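Local coordinates for sensor protein (Vibrio cholerae, PDB 3BY9) that binds the C4-dicarboxylate succinate as the sensor domain of the histidine kinase DctB, which probably signals by phosphorylating its own histidine, at residues 35-40 with 60-65; 42-47 with 134-139; 77-80 with 84-87; 104-109 with 145-150. All coordinates share one frame; numbering follows the deposited sequence.

Interaction 1: 35-40 with 60-65. With CA (calcium ion), chain C.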
loop_
_atom_site.group_PDB
_atom_site.type_symbol
_atom_site.label_atom_id
_atom_site.label_comp_id
_atom_site.label_asym_id
_atom_site.label_seq_id
_atom_site.Cartn_x
_atom_site.Cartn_y
_atom_site.Cartn_z
ATOM N N HIS A 35 14.550 -7.235 5.867
ATOM C CA HIS A 35 15.333 -8.410 6.309
ATOM C C HIS A 35 16.835 -8.037 6.246
ATOM O O HIS A 35 17.583 -8.306 7.182
ATOM C CB HIS A 35 15.042 -9.611 5.403
ATOM C CG HIS A 35 15.776 -10.873 5.803
ATOM N ND1 HIS A 35 15.995 -11.910 4.930
ATOM C CD2 HIS A 35 16.297 -11.264 6.997
ATOM C CE1 HIS A 35 16.614 -12.898 5.571
ATOM N NE2 HIS A 35 16.809 -12.531 6.824
ATOM N N LEU A 36 17.251 -7.362 5.162
ATOM C CA LEU A 36 18.651 -7.003 4.974
ATOM C C LEU A 36 19.255 -6.272 6.159
ATOM O O LEU A 36 20.371 -6.614 6.580
ATOM C CB LEU A 36 18.801 -6.137 3.695
ATOM C CG LEU A 36 20.141 -5.398 3.540
ATOM C CD1 LEU A 36 21.250 -6.416 3.368
ATOM C CD2 LEU A 36 20.127 -4.461 2.340
ATOM N N ILE A 37 18.520 -5.307 6.715
ATOM C CA ILE A 37 19.091 -4.530 7.802
ATOM C C ILE A 37 18.644 -4.944 9.171
ATOM O O ILE A 37 19.188 -4.453 10.173
ATOM C CB ILE A 37 18.801 -2.990 7.664
ATOM C CG1 ILE A 37 17.281 -2.695 7.702
ATOM C CG2 ILE A 37 19.335 -2.473 6.291
ATOM C CD1 ILE A 37 16.947 -1.182 7.756
ATOM N N SER A 38 17.705 -5.878 9.229
ATOM C CA SER A 38 17.082 -6.218 10.508
ATOM C C SER A 38 18.007 -6.595 11.636
ATOM O O SER A 38 17.781 -6.177 12.793
ATOM C CB SER A 38 16.038 -7.331 10.310
ATOM O OG SER A 38 16.640 -8.549 9.903
ATOM N N LYS A 39 19.044 -7.373 11.332
ATOM C CA LYS A 39 19.951 -7.806 12.426
ATOM C C LYS A 39 21.197 -6.921 12.548
ATOM O O LYS A 39 22.111 -7.209 13.334
ATOM C CB LYS A 39 20.398 -9.274 12.191
ATOM C CG LYS A 39 19.285 -10.257 12.575
ATOM C CD LYS A 39 19.703 -11.730 12.478
ATOM C CE LYS A 39 20.913 -12.101 13.351
ATOM N NZ LYS A 39 20.727 -11.845 14.818
ATOM N N ASP A 40 21.228 -5.843 11.782
ATOM C CA ASP A 40 22.397 -4.973 11.811
ATOM C C ASP A 40 22.648 -4.435 13.206
ATOM O O ASP A 40 21.697 -4.060 13.928
ATOM C CB ASP A 40 22.216 -3.783 10.848
ATOM C CG ASP A 40 22.236 -4.217 9.388
ATOM O OD1 ASP A 40 22.303 -5.449 9.143
ATOM O OD2 ASP A 40 22.211 -3.327 8.499
ATOM N N ASN A 60 19.375 6.489 14.378
ATOM C CA ASN A 60 18.599 7.404 13.540
ATOM C C ASN A 60 19.367 7.789 12.282
ATOM O O ASN A 60 18.816 7.801 11.179
ATOM C CB ASN A 60 18.337 8.713 14.275
ATOM C CG ASN A 60 17.153 8.655 15.221
ATOM O OD1 ASN A 60 16.248 7.817 15.110
ATOM N ND2 ASN A 60 17.122 9.629 16.128
ATOM N N ARG A 61 20.643 8.157 12.456
ATOM C CA ARG A 61 21.462 8.579 11.318
ATOM C C ARG A 61 21.702 7.437 10.356
ATOM O O ARG A 61 21.737 7.639 9.147
ATOM C CB ARG A 61 22.776 9.184 11.830
ATOM C CG ARG A 61 22.439 10.541 12.563
ATOM C CD ARG A 61 23.672 11.226 13.183
ATOM N NE ARG A 61 23.325 12.526 13.773
ATOM C CZ ARG A 61 23.170 13.658 13.088
ATOM N NH1 ARG A 61 23.330 13.684 11.763
ATOM N NH2 ARG A 61 22.846 14.773 13.738
ATOM N N TYR A 62 21.809 6.214 10.900
ATOM C CA TYR A 62 22.008 5.047 10.016
ATOM C C TYR A 62 20.739 4.798 9.205
ATOM O O TYR A 62 20.809 4.590 7.987
ATOM C CB TYR A 62 22.355 3.809 10.863
ATOM C CG TYR A 62 22.428 2.544 10.040
ATOM C CD1 TYR A 62 23.328 2.431 8.995
ATOM C CD2 TYR A 62 21.597 1.459 10.338
ATOM C CE1 TYR A 62 23.417 1.247 8.210
ATOM C CE2 TYR A 62 21.684 0.268 9.584
ATOM C CZ TYR A 62 22.578 0.171 8.524
ATOM O OH TYR A 62 22.575 -0.950 7.708
ATOM N N LEU A 63 19.576 4.834 9.852
ATOM C CA LEU A 63 18.327 4.560 9.113
ATOM C C LEU A 63 18.107 5.673 8.068
ATOM O O LEU A 63 17.561 5.444 6.983
ATOM C CB LEU A 63 17.123 4.482 10.075
ATOM C CG LEU A 63 17.185 3.273 11.056
ATOM C CD1 LEU A 63 15.963 3.328 12.010
ATOM C CD2 LEU A 63 17.234 1.974 10.314
ATOM N N GLU A 64 18.547 6.886 8.392
ATOM C CA GLU A 64 18.392 7.971 7.442
ATOM C C GLU A 64 19.246 7.682 6.185
ATOM O O GLU A 64 18.808 7.957 5.069
ATOM C CB GLU A 64 18.806 9.282 8.137
ATOM C CG GLU A 64 18.617 10.521 7.275
ATOM C CD GLU A 64 19.043 11.809 7.996
ATOM O OE1 GLU A 64 19.639 11.775 9.112
ATOM O OE2 GLU A 64 18.754 12.883 7.413
ATOM N N GLN A 65 20.454 7.139 6.391
ATOM C CA GLN A 65 21.371 6.788 5.299
ATOM C C GLN A 65 20.779 5.660 4.479
ATOM O O GLN A 65 20.783 5.698 3.265
ATOM C CB GLN A 65 22.749 6.382 5.898
ATOM C CG GLN A 65 23.489 7.593 6.374
ATOM C CD GLN A 65 24.627 7.283 7.335
ATOM O OE1 GLN A 65 25.411 8.180 7.687
ATOM N NE2 GLN A 65 24.718 6.044 7.782
HETATM CA CA CA C . 22.042 -7.484 8.027
HETATM O O HOH W 1 19.933 -8.558 8.670
HETATM O O HOH W 2 23.876 -6.602 6.565
#

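Interaction 2: 42-47 with 134-139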
loop_
_atom_site.group_PDB
_atom_site.type_symbol
_atom_site.label_atom_id
_atom_site.label_comp_id
_atom_site.label_asym_id
_atom_site.label_seq_id
_atom_site.Cartn_x
_atom_site.Cartn_y
_atom_site.Cartn_z
ATOM N N GLU A 42 23.432 -1.567 14.482
ATOM C CA GLU A 42 22.770 -0.323 14.842
ATOM C C GLU A 42 21.330 -0.535 15.312
ATOM O O GLU A 42 20.854 0.159 16.219
ATOM C CB GLU A 42 22.729 0.658 13.655
ATOM C CG GLU A 42 24.131 1.155 13.117
ATOM C CD GLU A 42 24.873 0.194 12.161
ATOM O OE1 GLU A 42 24.555 -1.008 12.107
ATOM O OE2 GLU A 42 25.821 0.657 11.488
ATOM N N LEU A 43 20.616 -1.461 14.659
ATOM C CA LEU A 43 19.220 -1.686 15.037
ATOM C C LEU A 43 19.131 -2.499 16.329
ATOM O O LEU A 43 18.373 -2.140 17.227
ATOM C CB LEU A 43 18.459 -2.443 13.905
ATOM C CG LEU A 43 17.988 -1.571 12.739
ATOM C CD1 LEU A 43 19.199 -0.970 11.959
ATOM C CD2 LEU A 43 17.144 -2.481 11.787
ATOM N N VAL A 44 19.927 -3.570 16.436
ATOM C CA VAL A 44 19.832 -4.389 17.635
ATOM C C VAL A 44 20.300 -3.594 18.848
ATOM O O VAL A 44 19.641 -3.643 19.900
ATOM C CB VAL A 44 20.626 -5.696 17.523
ATOM C CG1 VAL A 44 20.580 -6.497 18.873
ATOM C CG2 VAL A 44 20.043 -6.537 16.365
ATOM N N ASP A 45 21.388 -2.842 18.705
ATOM C CA ASP A 45 21.870 -2.077 19.848
ATOM C C ASP A 45 20.837 -1.043 20.332
ATOM O O ASP A 45 20.760 -0.751 21.545
ATOM C CB ASP A 45 23.181 -1.352 19.513
ATOM C CG ASP A 45 24.425 -2.290 19.512
ATOM O OD1 ASP A 45 25.525 -1.783 19.205
ATOM O OD2 ASP A 45 24.300 -3.483 19.821
ATOM N N ALA A 46 20.105 -0.441 19.402
ATOM C CA ALA A 46 19.077 0.508 19.824
ATOM C C ALA A 46 17.978 -0.181 20.622
ATOM O O ALA A 46 17.486 0.339 21.632
ATOM C CB ALA A 46 18.463 1.216 18.583
ATOM N N LEU A 47 17.550 -1.348 20.150
ATOM C CA LEU A 47 16.473 -2.048 20.831
ATOM C C LEU A 47 16.941 -2.488 22.212
ATOM O O LEU A 47 16.147 -2.556 23.138
ATOM C CB LEU A 47 16.008 -3.243 19.988
ATOM C CG LEU A 47 15.216 -2.803 18.734
ATOM C CD1 LEU A 47 15.081 -3.993 17.790
ATOM C CD2 LEU A 47 13.821 -2.346 19.129
ATOM N N TYR A 134 9.671 -6.537 9.122
ATOM C CA TYR A 134 10.379 -7.797 9.394
ATOM C C TYR A 134 10.795 -7.781 10.857
ATOM O O TYR A 134 11.156 -6.746 11.404
ATOM C CB TYR A 134 11.646 -7.853 8.507
ATOM C CG TYR A 134 12.170 -9.251 8.316
ATOM C CD1 TYR A 134 11.687 -10.062 7.276
ATOM C CD2 TYR A 134 13.135 -9.776 9.175
ATOM C CE1 TYR A 134 12.158 -11.363 7.121
ATOM C CE2 TYR A 134 13.607 -11.079 9.007
ATOM C CZ TYR A 134 13.109 -11.865 7.979
ATOM O OH TYR A 134 13.556 -13.199 7.831
ATOM N N PRO A 135 10.743 -8.945 11.534
ATOM C CA PRO A 135 11.138 -8.970 12.948
ATOM C C PRO A 135 12.664 -8.797 13.147
ATOM O O PRO A 135 13.457 -9.314 12.338
ATOM C CB PRO A 135 10.702 -10.386 13.406
ATOM C CG PRO A 135 10.899 -11.216 12.118
ATOM C CD PRO A 135 10.286 -10.267 11.054
ATOM N N VAL A 136 13.058 -8.078 14.209
ATOM C CA VAL A 136 14.485 -7.975 14.538
ATOM C C VAL A 136 14.706 -9.077 15.573
ATOM O O VAL A 136 14.088 -9.055 16.632
ATOM C CB VAL A 136 14.834 -6.636 15.154
ATOM C CG1 VAL A 136 16.352 -6.631 15.577
ATOM C CG2 VAL A 136 14.587 -5.508 14.101
ATOM N N ILE A 137 15.574 -10.034 15.233
ATOM C CA ILE A 137 15.805 -11.195 16.089
ATOM C C ILE A 137 17.279 -11.260 16.538
ATOM O O ILE A 137 18.184 -11.164 15.699
ATOM C CB ILE A 137 15.470 -12.463 15.271
ATOM C CG1 ILE A 137 13.965 -12.473 14.934
ATOM C CG2 ILE A 137 15.816 -13.734 16.109
ATOM C CD1 ILE A 137 13.555 -13.622 13.909
ATOM N N TYR A 138 17.507 -11.385 17.846
ATOM C CA TYR A 138 18.871 -11.485 18.366
ATOM C C TYR A 138 18.818 -12.462 19.570
ATOM O O TYR A 138 17.947 -12.368 20.417
ATOM C CB TYR A 138 19.370 -10.106 18.842
ATOM C CG TYR A 138 20.789 -10.168 19.325
ATOM C CD1 TYR A 138 21.844 -10.354 18.422
ATOM C CD2 TYR A 138 21.076 -10.141 20.685
ATOM C CE1 TYR A 138 23.165 -10.519 18.884
ATOM C CE2 TYR A 138 22.375 -10.303 21.146
ATOM C CZ TYR A 138 23.398 -10.488 20.249
ATOM O OH TYR A 138 24.682 -10.632 20.726
ATOM N N ALA A 139 19.792 -13.364 19.627
ATOM C CA ALA A 139 19.862 -14.364 20.700
ATOM C C ALA A 139 18.530 -15.129 20.796
ATOM O O ALA A 139 18.021 -15.391 21.895
ATOM C CB ALA A 139 20.214 -13.716 22.024
#

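Interaction 3: 77-80 with 84-87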
loop_
_atom_site.group_PDB
_atom_site.type_symbol
_atom_site.label_atom_id
_atom_site.label_comp_id
_atom_site.label_asym_id
_atom_site.label_seq_id
_atom_site.Cartn_x
_atom_site.Cartn_y
_atom_site.Cartn_z
ATOM N N LEU A 77 12.371 1.953 13.067
ATOM C CA LEU A 77 12.531 0.828 14.005
ATOM C C LEU A 77 11.568 0.922 15.160
ATOM O O LEU A 77 11.502 1.943 15.815
ATOM C CB LEU A 77 13.993 0.874 14.526
ATOM C CG LEU A 77 14.391 -0.214 15.517
ATOM C CD1 LEU A 77 14.480 -1.569 14.775
ATOM C CD2 LEU A 77 15.793 0.100 16.028
ATOM N N ILE A 78 10.849 -0.180 15.424
ATOM C CA ILE A 78 9.819 -0.180 16.461
ATOM C C ILE A 78 10.172 -1.195 17.551
ATOM O O ILE A 78 10.614 -2.298 17.233
ATOM C CB ILE A 78 8.495 -0.569 15.796
ATOM C CG1 ILE A 78 8.248 0.341 14.547
ATOM C CG2 ILE A 78 7.355 -0.310 16.745
ATOM C CD1 ILE A 78 6.930 -0.013 13.834
ATOM N N ASP A 79 9.973 -0.828 18.831
ATOM C CA ASP A 79 10.262 -1.769 19.893
ATOM C C ASP A 79 9.185 -2.849 20.003
ATOM O O ASP A 79 8.246 -2.886 19.237
ATOM C CB ASP A 79 10.528 -1.020 21.231
ATOM C CG ASP A 79 9.276 -0.417 21.868
ATOM O OD1 ASP A 79 8.159 -0.724 21.451
ATOM O OD2 ASP A 79 9.431 0.380 22.835
ATOM N N ARG A 80 9.343 -3.782 20.927
ATOM C CA ARG A 80 8.408 -4.897 20.957
ATOM C C ARG A 80 7.034 -4.555 21.511
ATOM O O ARG A 80 6.132 -5.398 21.494
ATOM C CB ARG A 80 9.036 -6.080 21.735
ATOM C CG ARG A 80 9.183 -5.833 23.210
ATOM C CD ARG A 80 9.744 -7.134 23.811
ATOM N NE ARG A 80 9.823 -7.079 25.262
ATOM C CZ ARG A 80 8.796 -7.308 26.072
ATOM N NH1 ARG A 80 7.606 -7.612 25.563
ATOM N NH2 ARG A 80 8.967 -7.223 27.389
ATOM N N THR A 84 7.846 3.576 18.203
ATOM C CA THR A 84 8.922 3.855 17.273
ATOM C C THR A 84 10.066 4.452 18.071
ATOM O O THR A 84 9.877 5.469 18.750
ATOM C CB THR A 84 8.463 4.849 16.185
ATOM O OG1 THR A 84 7.386 4.246 15.491
ATOM C CG2 THR A 84 9.638 5.080 15.138
ATOM N N ILE A 85 11.244 3.831 18.007
ATOM C CA ILE A 85 12.373 4.331 18.778
ATOM C C ILE A 85 13.466 4.984 17.929
ATOM O O ILE A 85 14.267 5.709 18.464
ATOM C CB ILE A 85 13.027 3.249 19.671
ATOM C CG1 ILE A 85 13.653 2.134 18.806
ATOM C CG2 ILE A 85 12.005 2.633 20.645
ATOM C CD1 ILE A 85 14.576 1.252 19.722
ATOM N N ALA A 86 13.522 4.694 16.626
ATOM C CA ALA A 86 14.538 5.359 15.785
ATOM C C ALA A 86 13.926 5.417 14.391
ATOM O O ALA A 86 13.126 4.571 14.022
ATOM C CB ALA A 86 15.876 4.563 15.782
ATOM N N SER A 87 14.309 6.416 13.600
ATOM C CA SER A 87 13.640 6.528 12.322
ATOM C C SER A 87 14.398 7.441 11.362
ATOM O O SER A 87 15.034 8.398 11.780
ATOM C CB SER A 87 12.256 7.160 12.561
ATOM O OG SER A 87 11.547 7.328 11.321
#

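Interaction 4: 104-109 with 145-150. With SIN (succinic acid), chain E.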
loop_
_atom_site.group_PDB
_atom_site.type_symbol
_atom_site.label_atom_id
_atom_site.label_comp_id
_atom_site.label_asym_id
_atom_site.label_seq_id
_atom_site.Cartn_x
_atom_site.Cartn_y
_atom_site.Cartn_z
ATOM N N ARG A 104 -1.208 -1.319 13.963
ATOM C CA ARG A 104 -1.082 -1.584 12.528
ATOM C C ARG A 104 -0.817 -3.049 12.251
ATOM O O ARG A 104 0.021 -3.670 12.901
ATOM C CB ARG A 104 0.084 -0.821 11.917
ATOM C CG ARG A 104 -0.214 0.599 11.598
ATOM C CD ARG A 104 -1.182 0.738 10.384
ATOM N NE ARG A 104 -1.035 2.083 9.782
ATOM C CZ ARG A 104 -1.995 2.719 9.109
ATOM N NH1 ARG A 104 -3.185 2.160 8.922
ATOM N NH2 ARG A 104 -1.780 3.986 8.700
ATOM N N PRO A 105 -1.455 -3.598 11.227
ATOM C CA PRO A 105 -1.210 -5.026 10.932
ATOM C C PRO A 105 0.247 -5.360 10.655
ATOM O O PRO A 105 0.711 -6.430 11.011
ATOM C CB PRO A 105 -2.066 -5.255 9.694
ATOM C CG PRO A 105 -3.292 -4.396 9.992
ATOM C CD PRO A 105 -2.651 -3.091 10.509
ATOM N N TYR A 106 0.992 -4.461 9.996
ATOM C CA TYR A 106 2.372 -4.842 9.723
ATOM C C TYR A 106 3.173 -5.023 11.006
ATOM O O TYR A 106 4.112 -5.837 11.020
ATOM C CB TYR A 106 3.043 -3.856 8.737
ATOM C CG TYR A 106 3.140 -2.417 9.232
ATOM C CD1 TYR A 106 4.080 -2.044 10.221
ATOM C CD2 TYR A 106 2.319 -1.417 8.695
ATOM C CE1 TYR A 106 4.195 -0.701 10.659
ATOM C CE2 TYR A 106 2.430 -0.078 9.137
ATOM C CZ TYR A 106 3.365 0.266 10.119
ATOM O OH TYR A 106 3.449 1.578 10.593
ATOM N N PHE A 107 2.818 -4.337 12.093
ATOM C CA PHE A 107 3.592 -4.527 13.302
ATOM C C PHE A 107 3.033 -5.824 13.993
ATOM O O PHE A 107 3.789 -6.685 14.442
ATOM C CB PHE A 107 3.395 -3.347 14.272
ATOM C CG PHE A 107 4.074 -3.571 15.606
ATOM C CD1 PHE A 107 5.445 -3.351 15.741
ATOM C CD2 PHE A 107 3.367 -4.151 16.669
ATOM C CE1 PHE A 107 6.138 -3.687 16.882
ATOM C CE2 PHE A 107 4.036 -4.511 17.837
ATOM C CZ PHE A 107 5.445 -4.275 17.945
ATOM N N TYR A 108 1.713 -5.913 14.077
ATOM C CA TYR A 108 1.073 -7.077 14.734
ATOM C C TYR A 108 1.572 -8.378 14.130
ATOM O O TYR A 108 1.904 -9.358 14.869
ATOM C CB TYR A 108 -0.456 -6.962 14.518
ATOM C CG TYR A 108 -1.275 -8.121 15.057
ATOM C CD1 TYR A 108 -1.387 -8.356 16.434
ATOM C CD2 TYR A 108 -1.986 -8.929 14.196
ATOM C CE1 TYR A 108 -2.197 -9.386 16.934
ATOM C CE2 TYR A 108 -2.810 -9.971 14.663
ATOM C CZ TYR A 108 -2.909 -10.191 16.033
ATOM O OH TYR A 108 -3.719 -11.227 16.491
ATOM N N LEU A 109 1.627 -8.419 12.791
ATOM C CA LEU A 109 2.068 -9.661 12.150
ATOM C C LEU A 109 3.563 -9.883 12.253
ATOM O O LEU A 109 4.021 -11.010 12.477
ATOM C CB LEU A 109 1.695 -9.697 10.679
ATOM C CG LEU A 109 0.168 -9.514 10.436
ATOM C CD1 LEU A 109 -0.124 -9.352 8.930
ATOM C CD2 LEU A 109 -0.601 -10.715 11.038
ATOM N N VAL A 145 10.636 -4.594 15.462
ATOM C CA VAL A 145 10.272 -4.741 14.053
ATOM C C VAL A 145 10.889 -3.579 13.285
ATOM O O VAL A 145 10.861 -2.438 13.768
ATOM C CB VAL A 145 8.717 -4.616 13.882
ATOM C CG1 VAL A 145 8.312 -4.516 12.373
ATOM C CG2 VAL A 145 8.021 -5.867 14.469
ATOM N N ILE A 146 11.446 -3.886 12.112
ATOM C CA ILE A 146 11.985 -2.817 11.236
ATOM C C ILE A 146 11.012 -2.719 10.039
ATOM O O ILE A 146 10.520 -3.741 9.521
ATOM C CB ILE A 146 13.443 -3.175 10.818
ATOM C CG1 ILE A 146 13.972 -2.129 9.814
ATOM C CG2 ILE A 146 13.514 -4.514 10.108
ATOM C CD1 ILE A 146 14.126 -0.724 10.390
ATOM N N VAL A 147 10.715 -1.473 9.635
ATOM C CA VAL A 147 9.721 -1.207 8.583
ATOM C C VAL A 147 10.286 -0.287 7.528
ATOM O O VAL A 147 11.013 0.659 7.841
ATOM C CB VAL A 147 8.501 -0.462 9.181
ATOM C CG1 VAL A 147 7.404 -0.317 8.096
ATOM C CG2 VAL A 147 7.919 -1.255 10.404
ATOM N N VAL A 148 9.984 -0.592 6.277
ATOM C CA VAL A 148 10.354 0.329 5.190
ATOM C C VAL A 148 9.000 0.713 4.541
ATOM O O VAL A 148 8.215 -0.170 4.217
ATOM C CB VAL A 148 11.210 -0.412 4.152
ATOM C CG1 VAL A 148 11.321 0.424 2.835
ATOM C CG2 VAL A 148 12.648 -0.557 4.702
ATOM N N LYS A 149 8.757 2.010 4.351
ATOM C CA LYS A 149 7.535 2.492 3.697
ATOM C C LYS A 149 7.943 3.107 2.370
ATOM O O LYS A 149 8.815 3.965 2.322
ATOM C CB LYS A 149 6.857 3.553 4.566
ATOM C CG LYS A 149 5.620 4.168 3.917
ATOM C CD LYS A 149 5.119 5.354 4.781
ATOM C CE LYS A 149 3.845 5.972 4.118
ATOM N NZ LYS A 149 3.428 7.176 4.944
HETATM N N MSE A 150 7.272 2.642 1.320
HETATM C CA MSE A 150 7.539 3.084 -0.060
HETATM C C MSE A 150 6.416 3.988 -0.531
HETATM O O MSE A 150 5.245 3.667 -0.349
HETATM C CB MSE A 150 7.616 1.846 -1.017
HETATM C CG MSE A 150 8.092 2.231 -2.404
HETATM SE SE MSE A 150 7.599 0.756 -3.646
HETATM C CE MSE A 150 5.668 1.115 -3.703
HETATM C C1 SIN E . 2.926 7.002 8.560
HETATM O O1 SIN E . 3.122 6.251 7.546
HETATM O O2 SIN E . 2.571 8.208 8.435
HETATM C C2 SIN E . 3.104 6.460 9.984
HETATM C C3 SIN E . 3.097 4.921 10.020
HETATM C C4 SIN E . 1.717 4.319 9.831
HETATM O O3 SIN E . 1.611 3.054 9.831
HETATM O O4 SIN E . 0.725 5.082 9.648
#

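Interaction 1: 35-40 with 60-65
Asp40 and Tyr62 meet at the edge of a calcium site, where helix 33-38 and the turn after it face helix 53-70 in the succinate-binding, PAS-like (PDC) subdomain of the sensor region. The two side chains cross at about a right angle. With chi1 at 174°, Tyr62 CG stands trans to the backbone N, and the ring leaves helix 53-70 toward the turn at Asp40. The phenol OH donates to Asp40 OD2 at 2.5 Å, a short bond that meets the carboxylate oxygen nearly along its C-O axis. OD2 lies at the ring edge, near the ring plane, but the carboxylate is turned 47° out of that plane. The other oxygen, OD1, binds the calcium ion at 2.3 Å. One carboxylate thus links the metal to helix 53-70, and both partners fix its rotation. The nearby metal would be expected to keep this carboxylate ionised.

An apolar contact accompanies the polar link. Ile37 and Tyr62 pass each other in opposite directions, with Ile37 CG2 3.9 Å from Tyr62 OH. Ile37 CD1 reaches Leu63 CD2 at 4.1 Å. Leu43 of helix 41-48 touches Ile37, Tyr62 and Leu63, so all three helices share this small core.

The backbone of 35-40 adds one ligand to the metal site. Leu36 O binds calcium at 2.4 Å, and two waters bind it as well. One of these waters donates to His35 O at 2.8 Å and accepts from Lys39 N at 3.0 Å.

Interaction 2: 42-47 with 134-139
Helix 41-48 packs across strand 128-138 of the five-stranded antiparallel sheet, and Val44, Leu47, Val136 and Tyr138 form the seam. The axes of the two short segments come within 9.3 Å, and their directions differ by 77°. The helix therefore lies nearly square to the strand. The contact is made by apolar carbon groups.

Val136 points toward the helix and takes two partners. Its CG1 lies 3.8 Å from Val44 CG2 and 3.7 Å from Leu47 CD1. Leu47 and Val136 reach toward each other tip to tip, and Leu47 CD1 also touches Val136 CB. Val44 and Val136 meet at a slant instead. Val44 and Leu47 are three residues apart on the helix, so their side chains project from the same side and receive Val136 together.

The second methyl of Val44 serves Tyr138. Val44 CG1 is anti to the backbone N (chi1 176°), while CG2 lies beside it, and the two branches part toward different residues of the strand. CG1 comes to 3.7 Å from Tyr138 CG and 3.8 Å from Tyr138 CB. It touches the root of the tyrosine, approaching the ring obliquely, and the two side chains cross at about a right angle. Val136 and Tyr138 are two apart on the strand and thus point to the same face.

Leu143 on the neighbouring strand touches Val44, Leu47 and Tyr138. Leu77 also packs on Leu47 and Val136. This is helix-on-sheet packing, with the helical layer covering one face of the antiparallel sheet of a PAS-like subdomain.

Interaction 3: 77-80 with 84-87
Leu77 N donates to Ala86 O at 2.9 Å, in a nearly straight bond of 176°. Leu77 O in turn accepts from Ile85 N at 2.9 Å, with an angle of 159° at the hydrogen. Two residues, Ile85 and Ala86, thus face the single Leu77. This is a classic beta bulge in an antiparallel hairpin. Leu77 and Ala86 form a hydrogen-bonded pair; one step on, Ile78 and Thr84 form a non-hydrogen-bonded pair. Thr84 CA adds a CH...O contact of 3.5 Å to Leu77 O.

The bulge places Ile85 beside Leu77. Ile85 CG1 sits between its backbone N and carbonyl carbon (chi1 65°) and comes to 4.1 Å from Leu77 CD2. Its other branch, CG2, touches Asp79 CB at 4.0 Å. The Asp79 carboxylate turns into the hairpin loop, where OD1 accepts from Phe81 N and Asn83 N. Thr84 OG1 lies 4.1 Å from Ile78 CG1 and bonds to Arg99 O.

Leu77 and Ala86 face the helices: Leu77 meets Leu43, Ala46, Leu47 and Leu63, and Ala86 meets helix 53-70. Ile78 bonds through its backbone to Val145, which joins the hairpin to strand 141-150.

Interaction 4: 104-109 with 145-150
Tyr106 and Phe107 of helix 105-110 pack against Val147 and Val145 of strand 141-150, beside the succinate pocket of the PAS-like subdomain. Of the two rings, Tyr106 is the one that reaches the ligand. The packing is apolar. Tyr106 CE1 is 3.8 Å from Val147 CG2, and Val147 CG1 lies over one face of the ring; the side chains cross at about a right angle. Tyr106 CG takes the crowded position between backbone N and carbonyl carbon (chi1 62°), which swings the ring over the strand. Phe107 CE1 meets Val145 CG2 at 3.8 Å, an oblique approach. The rings of Tyr106 and Tyr131 are stacked.

Hydrogen bonds hold the ligand. Arg104 grips one carboxylate of the succinate with the edge of its guanidinium group, and the carboxylate carbon C4 lies in the guanidinium plane. NE donates to O3 at 2.8 Å (166°) and NH2 to O4 at 2.9 Å (167°). Tyr106 OH also donates to O3, at a very short 2.5 Å. This oxygen is therefore held by at least two donors, Arg104 NE and Tyr106 OH. Tyr106 OH has a further partner in Tyr76 OH.

At the other end, Lys149 runs extended and its NZ donates to succinate O1 at 2.8 Å. NZ is also bonded to Gln127 O. Ser123 N, Thr124 N, Ser125 OG and Tyr131 OH complete the bonds to the ligand.

An arginine at one end and a lysine at the other match the two carboxylates of a C4-dicarboxylate. These two positive groups are consistent with binding the ligand in ionised form.

Overall arrangement
The four contacts belong to the succinate-binding PAS-like subdomain of the sensor region, built around its five-stranded sheet. Interactions 1 and 2 lie on the helical face, with centres about 10 Å apart; Lys39 NZ joins them by a probable hydrogen bond of 2.8 Å to Ile137 O. Interaction 4 and the succinate lie on the other face. The sheet links the two sides. In interaction 3, Leu77 meets the helices while Ile78 packs on Phe107 and Val147. Ile146 likewise meets Ile37, Leu43 and Leu63, whereas Val145 and Val147 point to the opposite face, toward Phe107 and Tyr106. The calcium ion at Leu36 and Asp40 is 22.7 Å from succinate atom C3, across the sheet.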